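Local coordinates for phosphoprotein (Lettuce necrotic yellows virus, PDB 3T4R) that probably acts as a non-catalytic polymerase cofactor that holds the viral RNA polymerase on the nucleoprotein-RNA template and chaperones soluble nucleoprotein, at residues Glu9-Asp14 and Phe32-Asp37. Residues are numbered along the deposited sequence; the frame is centred on the assembly and turned at random. Where two conformers were deposited one is given.
Sequences EKLLAD and FLVPDD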
ATOM      1  N   GLU A   9       6.831  -0.740   2.473  1.00 32.48           N
ATOM      2  CA  GLU A   9       6.417  -0.663   3.883  1.00 34.04           C
ATOM      3  C   GLU A   9       6.585   0.772   4.413  1.00 34.15           C
ATOM      4  O   GLU A   9       5.740   1.282   5.120  1.00 35.03           O
ATOM      5  CB  GLU A   9       7.175  -1.697   4.707  1.00 34.66           C
ATOM      6  CG  GLU A   9       6.744  -3.131   4.410  1.00 38.28           C
ATOM      7  CD  GLU A   9       7.578  -4.179   5.159  1.00 47.72           C
ATOM      8  OE1 GLU A   9       8.110  -3.885   6.260  1.00 51.66           O
ATOM      9  OE2 GLU A   9       7.780  -5.297   4.629  1.00 55.13           O
ATOM     10  N   LYS A  10       7.644   1.438   4.003  1.00 34.44           N
ATOM     11  CA  LYS A  10       7.934   2.814   4.397  1.00 33.96           C
ATOM     12  C   LYS A  10       6.916   3.720   3.731  1.00 34.10           C
ATOM     13  O   LYS A  10       6.502   4.652   4.350  1.00 34.40           O
ATOM     14  CB  LYS A  10       9.349   3.203   3.926  1.00 35.91           C
ATOM     15  CG  LYS A  10       9.768   4.568   4.323  1.00 37.55           C
ATOM     16  CD  LYS A  10      11.030   5.141   3.646  1.00 40.64           C
ATOM     17  CE  LYS A  10      12.271   4.374   3.990  1.00 42.62           C
ATOM     18  NZ  LYS A  10      13.523   5.019   3.447  1.00 50.33           N
ATOM     19  N   LEU A  11       6.505   3.434   2.483  1.00 32.48           N
ATOM     20  CA  LEU A  11       5.486   4.215   1.846  1.00 33.60           C
ATOM     21  C   LEU A  11       4.189   4.103   2.552  1.00 33.29           C
ATOM     22  O   LEU A  11       3.519   5.091   2.777  1.00 36.16           O
ATOM     23  CB  LEU A  11       5.263   3.747   0.410  1.00 34.37           C
ATOM     24  CG  LEU A  11       4.826   4.696  -0.690  1.00 37.66           C
ATOM     25  CD1 LEU A  11       3.978   4.050  -1.735  1.00 37.24           C
ATOM     26  CD2 LEU A  11       4.289   6.108  -0.345  1.00 37.44           C
ATOM     27  N   LEU A  12       3.783   2.889   2.865  1.00 32.26           N
ATOM     28  CA  LEU A  12       2.568   2.674   3.633  1.00 33.50           C
ATOM     29  C   LEU A  12       2.598   3.484   4.963  1.00 34.93           C
ATOM     30  O   LEU A  12       1.598   4.058   5.349  1.00 34.78           O
ATOM     31  CB  LEU A  12       2.398   1.199   3.940  1.00 32.57           C
ATOM     32  CG  LEU A  12       2.084   0.291   2.766  1.00 35.11           C
ATOM     33  CD1 LEU A  12       2.045  -1.175   3.137  1.00 32.33           C
ATOM     34  CD2 LEU A  12       0.685   0.719   2.182  1.00 39.04           C
ATOM     35  N   ALA A  13       3.721   3.500   5.683  1.00 33.62           N
ATOM     36  CA  ALA A  13       3.841   4.391   6.850  1.00 34.70           C
ATOM     37  C   ALA A  13       3.742   5.900   6.549  1.00 37.48           C
ATOM     38  O   ALA A  13       3.161   6.644   7.351  1.00 38.81           O
ATOM     39  CB  ALA A  13       5.126   4.110   7.589  1.00 36.39           C
ATOM     40  N   ASP A  14       4.344   6.325   5.429  1.00 36.88           N
ATOM     41  CA  ASP A  14       4.404   7.711   5.025  1.00 38.17           C
ATOM     42  C   ASP A  14       3.041   8.122   4.599  1.00 40.36           C
ATOM     43  O   ASP A  14       2.731   9.301   4.586  1.00 44.21           O
ATOM     44  CB  ASP A  14       5.344   7.874   3.850  1.00 37.25           C
ATOM     45  CG  ASP A  14       6.807   7.817   4.242  1.00 42.47           C
ATOM     46  OD1 ASP A  14       7.166   8.009   5.437  1.00 38.38           O
ATOM     47  OD2 ASP A  14       7.628   7.616   3.319  1.00 48.13           O
ATOM     48  N   PHE A  32       0.904  -6.865  -3.157  1.00 41.92           N
ATOM     49  CA  PHE A  32      -0.422  -6.681  -3.748  1.00 44.45           C
ATOM     50  C   PHE A  32      -1.015  -5.265  -3.470  1.00 43.32           C
ATOM     51  O   PHE A  32      -1.655  -4.644  -4.319  1.00 44.89           O
ATOM     52  CB  PHE A  32      -1.338  -7.731  -3.174  1.00 49.45           C
ATOM     53  CG  PHE A  32      -2.740  -7.630  -3.654  1.00 58.43           C
ATOM     54  CD1 PHE A  32      -3.370  -8.718  -4.137  1.00 67.21           C
ATOM     55  CD2 PHE A  32      -3.437  -6.416  -3.613  1.00 63.42           C
ATOM     56  CE1 PHE A  32      -4.682  -8.600  -4.561  1.00 74.81           C
ATOM     57  CE2 PHE A  32      -4.722  -6.304  -4.071  1.00 65.77           C
ATOM     58  CZ  PHE A  32      -5.334  -7.373  -4.538  1.00 71.45           C
ATOM     59  N   LEU A  33      -0.804  -4.763  -2.275  1.00 39.92           N
ATOM     60  CA  LEU A  33      -1.333  -3.489  -1.945  1.00 38.82           C
ATOM     61  C   LEU A  33      -0.583  -2.345  -2.622  1.00 35.14           C
ATOM     62  O   LEU A  33      -1.192  -1.328  -2.974  1.00 38.40           O
ATOM     63  CB  LEU A  33      -1.219  -3.336  -0.429  1.00 37.12           C
ATOM     64  CG  LEU A  33      -2.096  -4.235   0.423  1.00 40.94           C
ATOM     65  CD1 LEU A  33      -1.842  -3.912   1.855  1.00 41.59           C
ATOM     66  CD2 LEU A  33      -3.545  -3.976   0.188  1.00 47.26           C
ATOM     67  N   VAL A  34       0.717  -2.487  -2.715  1.00 32.34           N
ATOM     68  CA  VAL A  34       1.643  -1.477  -3.283  1.00 31.14           C
ATOM     69  C   VAL A  34       2.406  -2.127  -4.441  1.00 30.79           C
ATOM     70  O   VAL A  34       3.521  -2.552  -4.325  1.00 31.76           O
ATOM     71  CB  VAL A  34       2.618  -0.960  -2.238  1.00 31.58           C
ATOM     72  CG1 VAL A  34       3.316   0.272  -2.797  1.00 31.28           C
ATOM     73  CG2 VAL A  34       1.865  -0.511  -0.942  1.00 31.78           C
ATOM     74  N   PRO A  35       1.734  -2.270  -5.578  1.00 34.02           N
ATOM     75  CA  PRO A  35       2.439  -2.742  -6.737  1.00 36.91           C
ATOM     76  C   PRO A  35       3.587  -1.747  -7.089  1.00 37.14           C
ATOM     77  O   PRO A  35       3.543  -0.610  -6.571  1.00 36.62           O
ATOM     78  CB  PRO A  35       1.335  -2.739  -7.819  1.00 37.78           C
ATOM     79  CG  PRO A  35       0.000  -2.773  -7.005  1.00 38.93           C
ATOM     80  CD  PRO A  35       0.284  -1.988  -5.818  1.00 35.20           C
ATOM     81  N   ASP A  36       4.562  -2.124  -7.933  1.00 38.63           N
ATOM     82  CA  ASP A  36       5.728  -1.267  -8.223  1.00 41.18           C
ATOM     83  C   ASP A  36       5.360   0.091  -8.888  1.00 43.73           C
ATOM     84  O   ASP A  36       6.075   1.047  -8.778  1.00 45.93           O
ATOM     85  CB  ASP A  36       6.707  -1.983  -9.181  1.00 45.39           C
ATOM     86  CG  ASP A  36       7.195  -3.358  -8.648  1.00 44.99           C
ATOM     87  OD1 ASP A  36       7.210  -3.522  -7.429  1.00 43.94           O
ATOM     88  OD2 ASP A  36       7.563  -4.279  -9.441  1.00 54.18           O
ATOM     89  N   ASP A  37       4.281   0.126  -9.645  1.00 45.45           N
ATOM     90  CA  ASP A  37       3.781   1.337 -10.286  0.50 48.94           C
ATOM     91  C   ASP A  37       3.321   2.334  -9.234  1.00 45.97           C
ATOM     92  O   ASP A  37       3.385   3.519  -9.433  1.00 49.45           O
ATOM     93  CB  ASP A  37       2.655   1.041 -11.303  0.50 53.08           C
ATOM     94  CG  ASP A  37       1.382   0.366 -10.675  0.50 54.12           C
ATOM     95  OD1 ASP A  37       0.260   0.942 -10.741  0.50 58.72           O
ATOM     96  OD2 ASP A  37       1.483  -0.781 -10.185  0.50 54.64           O
TER
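Val34 sets CG1 anti to its own backbone N (chi1 -168°) and CG2 anti to its carbonyl carbon, which spreads the two methyls as a fork toward Leu11 and Leu12. In the small helical bundle of this phosphoprotein C-terminal domain, the fork shows how a break between two helices can still feed the hydrophobic core: Val34 is the first residue to leave the helical conformation after helix 27-33, and Pro35 follows as N-cap of helix 36-41. Each prong has its own leucine on helix 4-14. Leu12 places CG anti to its carbonyl carbon (chi1 -69°) and reaches past the valine in the opposite sense, so that CG2 of Val34 lies 3.6 Å from Leu12 CD2 and 3.8 Å from Leu12 CG. Leu11 approaches at a slant and touches with one methyl alone. No hydrogen bond links the segments; the join is purely apolar and buried, with the backbones well apart, 8.1 Å between Leu12 CA and Val34 CA. Trp17, Tyr25 and Ile22 also pack on Leu12, and Ala42 on Leu11. The carbonyl O of Val34 accepts a hydrogen bond from Lys8 NZ, which also forms a salt bridge with Asp36 OD1, so one lysine of helix 4-14 bonds to both sides of Pro35, beside the apolar patch. Asn61 of helix 50-72 donates through ND2 to the carbonyl O of Leu33. The longer of the two contacts runs from Val34 CG1 to Leu11 CD1, at 4.0 Å.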